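Local coordinates for D-alanyl-D-alanine carboxypeptidase (Penicillin binding protein) family protein (Francisella tularensis subsp. tularensis, PDB 6OSU), which probably trims the terminal D-alanine from peptidoglycan precursors as a serine-type D-Ala-D-Ala carboxypeptidase of the S11 family, at residues Thr228-Ser234 with Phe252-Phe258; Tyr334-Val340 with Val358-Ile364; Ile390-Val396 with Val415-Val421. All coordinates share one frame; numbering follows the deposited sequence.

Interaction 1: residues Thr228-Ser234 with Phe252-Phe258; sequences TGNVIES and FPKGDNF
Val231 pushes its side chain into a bend of backbone carbonyls formed by Phe252-Phe258. Its CG1 branch lies 2.9 Å from Pro253 O and almost as near to Asp256 O. Both approaches are tighter than a methyl group normally makes to a carbonyl oxygen, so the exact placing of this branch is doubtful. As modelled, chi1 of 41° puts CG1 between the backbone N and the carbonyl carbon, on the side of the bend. Asp256 CB also borders Val231 CG1, at 4.0 Å.

The main chain of Val231 is tied to the same bend. Val231 N donates to Asp256 O at 3.2 Å, nearly straight at 168°. Gly255 N returns a weak bond of 3.3 Å to Val231 O. Further along, Phe258 N donates to Gly229 O at 3.0 Å. Between these bonds, Asn230 and Asn257 form a single bridge, with their CA atoms 4.4 Å apart. At the other end, Ser234 OG is modelled 2.3 Å from Phe252 O; a hydrogen bond fits, but this length is doubtful.

A second shell holds both segments, away from the predicted active-site residues. Thr228 OG1 bonds to Asp225, and Asn257 N bonds to Thr207 OG1. The rings of Phe252 and Phe258 pack on Val203 and Val212. Ile232 and Glu233 both face Lys223 in a classic beta bulge, where the chain turns a corner.

The contact joins the loop after helix 242-251 and the start of strand 258-262 to strand 231-233 and the turn before it. It is mainly backbone to backbone, with the buried Val231 side chain lying against carbonyl oxygens. Its chemistry is therefore largely polar: three bonds, one of them weak, pair main-chain N-H groups with carbonyls.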
# COMPACT_ATOMS: atom_id res chain seq x y z
N THR A 228 32.28 -4.28 19.19
CA THR A 228 31.98 -5.66 18.87
C THR A 228 30.51 -6.04 19.00
O THR A 228 30.14 -7.14 18.60
CB THR A 228 32.80 -6.62 19.76
OG1 THR A 228 32.41 -6.45 21.13
CG2 THR A 228 34.28 -6.34 19.61
N GLY A 229 29.67 -5.17 19.56
CA GLY A 229 28.29 -5.55 19.79
C GLY A 229 28.10 -6.56 20.89
O GLY A 229 26.97 -7.00 21.13
N ASN A 230 29.17 -6.97 21.57
CA ASN A 230 29.06 -7.90 22.68
C ASN A 230 28.44 -7.22 23.89
O ASN A 230 28.82 -6.11 24.26
CB ASN A 230 30.43 -8.47 23.04
CG ASN A 230 30.85 -9.59 22.13
OD1 ASN A 230 30.06 -10.49 21.82
ND2 ASN A 230 32.10 -9.56 21.68
N VAL A 231 27.48 -7.90 24.50
CA VAL A 231 26.83 -7.38 25.70
C VAL A 231 27.82 -7.37 26.85
O VAL A 231 28.46 -8.39 27.16
CB VAL A 231 25.58 -8.20 26.03
CG1 VAL A 231 25.86 -9.66 25.81
CG2 VAL A 231 25.14 -7.95 27.46
N ILE A 232 27.97 -6.21 27.48
CA ILE A 232 28.81 -6.05 28.66
C ILE A 232 27.99 -6.19 29.94
O ILE A 232 28.34 -6.95 30.83
CB ILE A 232 29.55 -4.70 28.60
CG1 ILE A 232 30.67 -4.75 27.56
CG2 ILE A 232 30.08 -4.30 29.97
CD1 ILE A 232 31.19 -3.39 27.14
N GLU A 233 26.88 -5.46 30.02
CA GLU A 233 25.97 -5.54 31.15
C GLU A 233 24.60 -6.00 30.68
O GLU A 233 24.05 -5.44 29.72
CB GLU A 233 25.86 -4.18 31.85
CG GLU A 233 26.93 -3.94 32.90
CD GLU A 233 26.84 -4.93 34.03
OE1 GLU A 233 27.91 -5.35 34.54
OE2 GLU A 233 25.71 -5.30 34.41
N SER A 234 24.04 -7.01 31.36
CA SER A 234 22.69 -7.46 31.05
C SER A 234 21.67 -6.37 31.33
O SER A 234 20.78 -6.11 30.51
CB SER A 234 22.36 -8.73 31.84
OG SER A 234 22.92 -9.88 31.24
N PHE A 252 19.42 -11.20 27.58
CA PHE A 252 20.70 -10.57 27.25
C PHE A 252 21.77 -11.20 28.12
O PHE A 252 22.16 -10.63 29.15
CB PHE A 252 20.65 -9.06 27.45
CG PHE A 252 19.59 -8.37 26.64
CD1 PHE A 252 19.83 -8.00 25.33
CD2 PHE A 252 18.36 -8.08 27.20
CE1 PHE A 252 18.86 -7.36 24.58
CE2 PHE A 252 17.38 -7.44 26.46
CZ PHE A 252 17.64 -7.07 25.15
N PRO A 253 22.27 -12.39 27.75
CA PRO A 253 23.33 -13.03 28.55
C PRO A 253 24.60 -12.20 28.57
O PRO A 253 24.62 -11.09 28.05
CB PRO A 253 23.54 -14.37 27.83
CG PRO A 253 22.28 -14.60 27.05
CD PRO A 253 21.83 -13.24 26.63
N LYS A 254 25.67 -12.72 29.17
CA LYS A 254 26.93 -12.00 29.25
C LYS A 254 27.89 -12.56 28.20
O LYS A 254 28.28 -13.73 28.26
CB LYS A 254 27.54 -12.10 30.65
CG LYS A 254 26.73 -11.35 31.70
CD LYS A 254 27.48 -11.22 33.03
CE LYS A 254 27.19 -12.39 33.96
NZ LYS A 254 27.26 -11.97 35.39
N GLY A 255 28.26 -11.72 27.23
CA GLY A 255 29.16 -12.10 26.17
C GLY A 255 28.50 -12.45 24.86
O GLY A 255 29.20 -12.65 23.86
N ASP A 256 27.17 -12.53 24.83
CA ASP A 256 26.45 -12.82 23.59
C ASP A 256 26.57 -11.65 22.61
O ASP A 256 26.48 -10.49 22.99
CB ASP A 256 24.99 -13.11 23.89
CG ASP A 256 24.77 -14.53 24.37
OD1 ASP A 256 23.95 -15.25 23.76
OD2 ASP A 256 25.43 -14.94 25.35
N ASN A 257 26.77 -11.98 21.34
CA ASN A 257 26.92 -10.96 20.31
C ASN A 257 25.56 -10.50 19.82
O ASN A 257 24.72 -11.33 19.43
CB ASN A 257 27.76 -11.47 19.14
CG ASN A 257 27.95 -10.42 18.07
OD1 ASN A 257 28.74 -9.50 18.22
ND2 ASN A 257 27.21 -10.56 16.97
N PHE A 258 25.34 -9.19 19.81
CA PHE A 258 24.08 -8.60 19.39
C PHE A 258 24.31 -7.61 18.26
O PHE A 258 25.27 -6.83 18.30
CB PHE A 258 23.38 -7.90 20.56
CG PHE A 258 22.45 -8.78 21.34
CD1 PHE A 258 22.94 -9.65 22.30
CD2 PHE A 258 21.09 -8.73 21.12
CE1 PHE A 258 22.09 -10.45 23.03
CE2 PHE A 258 20.23 -9.54 21.84
CZ PHE A 258 20.73 -10.40 22.80

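Interaction 2: residues Tyr334-Val340 with Val358-Ile364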
# COMPACT_ATOMS: atom_id res chain seq x y z
N TYR A 334 -23.04 6.42 -5.08
CA TYR A 334 -24.23 5.69 -5.48
C TYR A 334 -24.25 4.34 -4.77
O TYR A 334 -23.31 3.55 -4.91
CB TYR A 334 -24.28 5.49 -7.00
CG TYR A 334 -25.44 4.63 -7.46
CD1 TYR A 334 -26.73 5.14 -7.48
CD2 TYR A 334 -25.24 3.32 -7.86
CE1 TYR A 334 -27.80 4.36 -7.89
CE2 TYR A 334 -26.30 2.53 -8.27
CZ TYR A 334 -27.58 3.06 -8.29
OH TYR A 334 -28.64 2.28 -8.70
N LYS A 335 -25.32 4.09 -4.02
CA LYS A 335 -25.54 2.80 -3.39
C LYS A 335 -26.21 1.87 -4.39
O LYS A 335 -27.22 2.23 -5.00
CB LYS A 335 -26.40 2.96 -2.14
CG LYS A 335 -26.61 1.69 -1.34
CD LYS A 335 -27.52 1.95 -0.14
CE LYS A 335 -27.03 3.14 0.67
NZ LYS A 335 -27.70 3.23 2.00
N ALA A 336 -25.65 0.67 -4.56
CA ALA A 336 -26.12 -0.25 -5.59
C ALA A 336 -27.60 -0.57 -5.39
O ALA A 336 -28.12 -0.59 -4.27
CB ALA A 336 -25.30 -1.53 -5.58
N ASN A 337 -28.29 -0.80 -6.52
CA ASN A 337 -29.71 -1.14 -6.57
C ASN A 337 -30.62 0.00 -6.13
O ASN A 337 -31.78 -0.22 -5.80
CB ASN A 337 -30.02 -2.40 -5.74
CG ASN A 337 -29.01 -3.51 -5.95
OD1 ASN A 337 -28.57 -3.76 -7.08
ND2 ASN A 337 -28.62 -4.17 -4.87
N SER A 338 -30.11 1.23 -6.11
CA SER A 338 -30.95 2.38 -5.75
C SER A 338 -31.76 2.82 -6.96
O SER A 338 -31.18 3.11 -8.01
CB SER A 338 -30.10 3.54 -5.25
OG SER A 338 -29.45 3.20 -4.03
N PRO A 339 -33.08 2.87 -6.87
CA PRO A 339 -33.89 3.27 -8.02
C PRO A 339 -33.74 4.76 -8.32
O PRO A 339 -33.52 5.58 -7.43
CB PRO A 339 -35.32 2.94 -7.59
CG PRO A 339 -35.19 2.01 -6.41
CD PRO A 339 -33.92 2.42 -5.74
N VAL A 340 -33.85 5.08 -9.61
CA VAL A 340 -33.90 6.46 -10.09
C VAL A 340 -35.00 6.50 -11.14
O VAL A 340 -34.81 6.03 -12.27
CB VAL A 340 -32.56 6.92 -10.68
CG1 VAL A 340 -32.70 8.30 -11.31
CG2 VAL A 340 -31.48 6.95 -9.60
N VAL A 358 -34.54 3.20 -13.32
CA VAL A 358 -33.26 2.62 -13.69
C VAL A 358 -32.44 2.40 -12.43
O VAL A 358 -32.65 3.04 -11.40
CB VAL A 358 -32.49 3.51 -14.69
CG1 VAL A 358 -33.30 3.72 -15.96
CG2 VAL A 358 -32.14 4.85 -14.05
N ALA A 359 -31.49 1.47 -12.53
CA ALA A 359 -30.61 1.13 -11.41
C ALA A 359 -29.43 0.33 -11.94
O ALA A 359 -29.49 -0.24 -13.04
CB ALA A 359 -31.35 0.35 -10.32
N SER A 360 -28.36 0.30 -11.15
CA SER A 360 -27.19 -0.53 -11.41
C SER A 360 -26.90 -1.39 -10.20
O SER A 360 -27.11 -0.97 -9.05
CB SER A 360 -25.97 0.33 -11.76
OG SER A 360 -24.77 -0.43 -11.72
N ASN A 361 -26.43 -2.61 -10.44
CA ASN A 361 -26.06 -3.50 -9.34
C ASN A 361 -24.70 -3.15 -8.75
O ASN A 361 -24.27 -3.81 -7.80
CB ASN A 361 -26.06 -4.96 -9.81
CG ASN A 361 -25.19 -5.19 -11.04
OD1 ASN A 361 -24.48 -4.29 -11.50
ND2 ASN A 361 -25.25 -6.40 -11.58
N GLN A 362 -24.02 -2.13 -9.28
CA GLN A 362 -22.70 -1.74 -8.82
C GLN A 362 -22.79 -0.53 -7.90
O GLN A 362 -23.73 0.27 -7.98
CB GLN A 362 -21.79 -1.41 -10.00
CG GLN A 362 -21.69 -2.50 -11.04
CD GLN A 362 -20.83 -3.66 -10.58
OE1 GLN A 362 -19.63 -3.50 -10.35
NE2 GLN A 362 -21.44 -4.83 -10.43
N ASN A 363 -21.82 -0.41 -7.00
CA ASN A 363 -21.66 0.80 -6.23
C ASN A 363 -20.87 1.83 -7.03
O ASN A 363 -20.22 1.52 -8.03
CB ASN A 363 -20.94 0.53 -4.91
CG ASN A 363 -21.73 -0.36 -3.98
OD1 ASN A 363 -22.89 -0.10 -3.68
ND2 ASN A 363 -21.09 -1.43 -3.50
N ILE A 364 -20.94 3.08 -6.57
CA ILE A 364 -19.96 4.10 -6.93
C ILE A 364 -19.34 4.57 -5.62
O ILE A 364 -19.91 5.41 -4.91
CB ILE A 364 -20.57 5.26 -7.71
CG1 ILE A 364 -21.18 4.77 -9.03
CG2 ILE A 364 -19.51 6.31 -8.00
CD1 ILE A 364 -21.69 5.89 -9.92
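With chi1 at 175°, the Tyr334 ring swings away from its own N and lies alongside Ser360 and Gln362. Asn363 has CG beside its own N, chi1 -65°, which brings OD1 up to Ala336 N.

The tyrosine hydroxyl joins the two segments. Tyr334 OH accepts from Ser360 N at 3.2 Å, in an almost straight bond of 171°. The same hydroxyl donates to Ser338 O at 2.8 Å. These two bonds fix the end of the ring. Carbonyl oxygens of Ser360 and Gln362 lie at the ring edge, in its plane, with Gln362 O 3.4 Å from Tyr334 CD2. At the base of the side chain, Tyr334 CB packs on Ile364 CG1 at 3.8 Å.

A type II turn runs from Lys335 to Ser338, facing the 360-363 loop. Ser338 OG donates to Lys335 O and braces the turn. Ala336 N gives its bond to Asn363 OD1 at 3.0 Å, and Asn337 N gives one of 2.8 Å to Ser360 O. In Val358-Ile364, Ser360 OG accepts from Gln362 N, an ST turn.

Antiparallel hydrogen-bonded pairs close both ends, Tyr334 with Ile364 and Val340 with Val358. In the second pair Val340 N donates to Val358 O at 3.0 Å, and Val340 CB meets Val358 CG2 at 4.0 Å.

The contact lies in the C-terminal domain of the penicillin-binding protein 5 type. Tyr334 ends strand 328-334 and Ile364 begins strand 364-369, while Val340 and Val358 belong to neighbouring strands of the five-stranded sheet. Tyr334 and Ile364 both pack on Leu399 of strand 395-403. Val340 and Val358 rest on Ile380 of strand 376-382, and Ile364 also touches Ala411 and Ile413 of strand 409-417.

Interaction 3: residues Ile390-Val396 with Val415-Val421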
# COMPACT_ATOMS: atom_id res chain seq x y z
N ILE A 390 -38.67 -0.48 -24.61
CA ILE A 390 -37.51 -0.82 -23.81
C ILE A 390 -37.92 -1.93 -22.85
O ILE A 390 -38.99 -1.85 -22.23
CB ILE A 390 -36.97 0.39 -23.03
CG1 ILE A 390 -36.67 1.56 -23.97
CG2 ILE A 390 -35.73 0.01 -22.23
CD1 ILE A 390 -36.62 2.90 -23.28
N LYS A 391 -37.07 -2.94 -22.71
CA LYS A 391 -37.38 -4.07 -21.84
C LYS A 391 -36.63 -3.96 -20.52
O LYS A 391 -35.58 -3.31 -20.43
CB LYS A 391 -37.04 -5.40 -22.52
CG LYS A 391 -37.67 -6.61 -21.84
CD LYS A 391 -36.88 -7.88 -22.08
CE LYS A 391 -37.20 -8.50 -23.42
NZ LYS A 391 -36.29 -9.64 -23.72
N THR A 392 -37.19 -4.60 -19.49
CA THR A 392 -36.51 -4.71 -18.21
C THR A 392 -35.16 -5.39 -18.38
O THR A 392 -35.07 -6.47 -18.98
CB THR A 392 -37.38 -5.48 -17.21
OG1 THR A 392 -38.51 -4.69 -16.84
CG2 THR A 392 -36.58 -5.85 -15.97
N GLY A 393 -34.11 -4.78 -17.85
CA GLY A 393 -32.77 -5.30 -18.01
C GLY A 393 -32.04 -4.80 -19.23
O GLY A 393 -30.94 -5.28 -19.51
N GLN A 394 -32.62 -3.86 -19.97
CA GLN A 394 -31.95 -3.25 -21.11
C GLN A 394 -31.15 -2.03 -20.65
O GLN A 394 -31.61 -1.26 -19.80
CB GLN A 394 -32.97 -2.85 -22.17
CG GLN A 394 -32.41 -2.10 -23.37
CD GLN A 394 -33.49 -1.73 -24.37
OE1 GLN A 394 -34.51 -2.40 -24.47
NE2 GLN A 394 -33.27 -0.64 -25.11
N THR A 395 -29.95 -1.88 -21.20
CA THR A 395 -29.09 -0.76 -20.85
C THR A 395 -29.57 0.50 -21.56
O THR A 395 -29.62 0.53 -22.80
CB THR A 395 -27.64 -1.07 -21.21
OG1 THR A 395 -27.24 -2.30 -20.60
CG2 THR A 395 -26.72 0.05 -20.73
N VAL A 396 -29.92 1.53 -20.80
CA VAL A 396 -30.50 2.75 -21.35
C VAL A 396 -29.59 3.95 -21.24
O VAL A 396 -29.90 5.00 -21.81
CB VAL A 396 -31.87 3.07 -20.71
CG1 VAL A 396 -32.90 2.03 -21.12
CG2 VAL A 396 -31.73 3.14 -19.20
N VAL A 415 -26.30 2.11 -16.52
CA VAL A 415 -27.52 1.88 -15.77
C VAL A 415 -28.49 1.10 -16.65
O VAL A 415 -28.48 1.21 -17.88
CB VAL A 415 -28.14 3.22 -15.29
CG1 VAL A 415 -28.93 3.89 -16.39
CG2 VAL A 415 -28.98 2.99 -14.05
N VAL A 416 -29.33 0.30 -16.00
CA VAL A 416 -30.17 -0.66 -16.70
C VAL A 416 -31.63 -0.41 -16.34
O VAL A 416 -31.94 0.17 -15.29
CB VAL A 416 -29.75 -2.11 -16.35
CG1 VAL A 416 -30.58 -2.67 -15.21
CG2 VAL A 416 -29.81 -3.00 -17.58
N ALA A 417 -32.52 -0.83 -17.23
CA ALA A 417 -33.94 -0.57 -17.07
C ALA A 417 -34.56 -1.55 -16.07
O ALA A 417 -34.31 -2.76 -16.13
CB ALA A 417 -34.66 -0.66 -18.41
N MET A 418 -35.37 -1.01 -15.16
CA MET A 418 -36.13 -1.83 -14.22
C MET A 418 -37.61 -1.86 -14.54
O MET A 418 -38.35 -2.62 -13.91
CB MET A 418 -35.93 -1.32 -12.79
CG MET A 418 -34.47 -1.11 -12.39
SD MET A 418 -33.77 -2.46 -11.42
CE MET A 418 -32.99 -3.45 -12.69
N ASN A 419 -38.07 -1.05 -15.50
CA ASN A 419 -39.46 -1.02 -15.96
C ASN A 419 -39.53 -1.43 -17.43
O ASN A 419 -38.52 -1.74 -18.06
CB ASN A 419 -40.07 0.37 -15.79
CG ASN A 419 -40.41 0.69 -14.35
OD1 ASN A 419 -39.86 1.63 -13.77
ND2 ASN A 419 -41.32 -0.08 -13.76
N ASN A 420 -40.75 -1.40 -17.95
CA ASN A 420 -41.02 -1.56 -19.37
C ASN A 420 -41.76 -0.32 -19.86
O ASN A 420 -42.57 0.25 -19.14
CB ASN A 420 -41.87 -2.81 -19.65
CG ASN A 420 -41.05 -4.09 -19.64
OD1 ASN A 420 -40.04 -4.18 -20.32
ND2 ASN A 420 -41.50 -5.07 -18.88
N VAL A 421 -41.46 0.10 -21.09
CA VAL A 421 -42.20 1.17 -21.75
C VAL A 421 -42.72 0.65 -23.08
O VAL A 421 -41.99 -0.01 -23.83
CB VAL A 421 -41.33 2.43 -21.96
CG1 VAL A 421 -41.20 3.19 -20.65
CG2 VAL A 421 -39.97 2.04 -22.50
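The open end of the beta hairpin made by strands 395-403 and 409-417 is joined here, in the C-terminal domain. Thr395 and Val416 form an antiparallel non-hydrogen-bonded pair. On one side of it, Val396 N bonds to Val415 O; on the other, Ala417 N donates to Gln394 O at 2.8 Å. A type II turn from Lys391 to Gln394 follows outward, with Gly393 at positive phi. Gly393 N reaches Ala417 O at 2.7 Å. Gln394 OE1 turns back to accept from Lys391 N and braces this turn.

Ala417 CB points at the other segment. It touches Ile390 CG2, with Ala417 CB and Ile390 CG2 4.0 Å apart, and Val396 CG1 lies nearby. Ile390 and Val421 lie side by side, with Ile390 CB 3.5 Å from Val421 CG2. Their backbones are joined by two weak bonds. Beyond the hairpin, Asn419 OD1 accepts from Thr357 N, and Val415 and Val396 pack on Val358.

Asn420 has CG beside its backbone N, chi1 -80°, which swings the amide toward Thr392. Thr392 N donates to Asn420 OD1 at 3.0 Å, in a bent bond of 132°, from well above the amide carbonyl plane.

In the fold
The three contacts follow one another along the chain. Interaction 1 comes first, in the carboxypeptidase part of the chain. Interactions 2 and 3 both fall in the C-terminal domain, on the opposite side of the chain's centre. The centre of interaction 1 is about 64 Å from that of interaction 2 and 76 Å from that of interaction 3. The nearest atoms are about 49 Å and 61 Å apart. Interactions 2 and 3 have centres 13 Å apart and meet in one sheet, where strands 355-359 and 409-417 are neighbours. Ala359 O and Val416 N, 3.0 Å apart, probably share a hydrogen bond there. Interaction 1 thus lies far from the other two, with no contact between them.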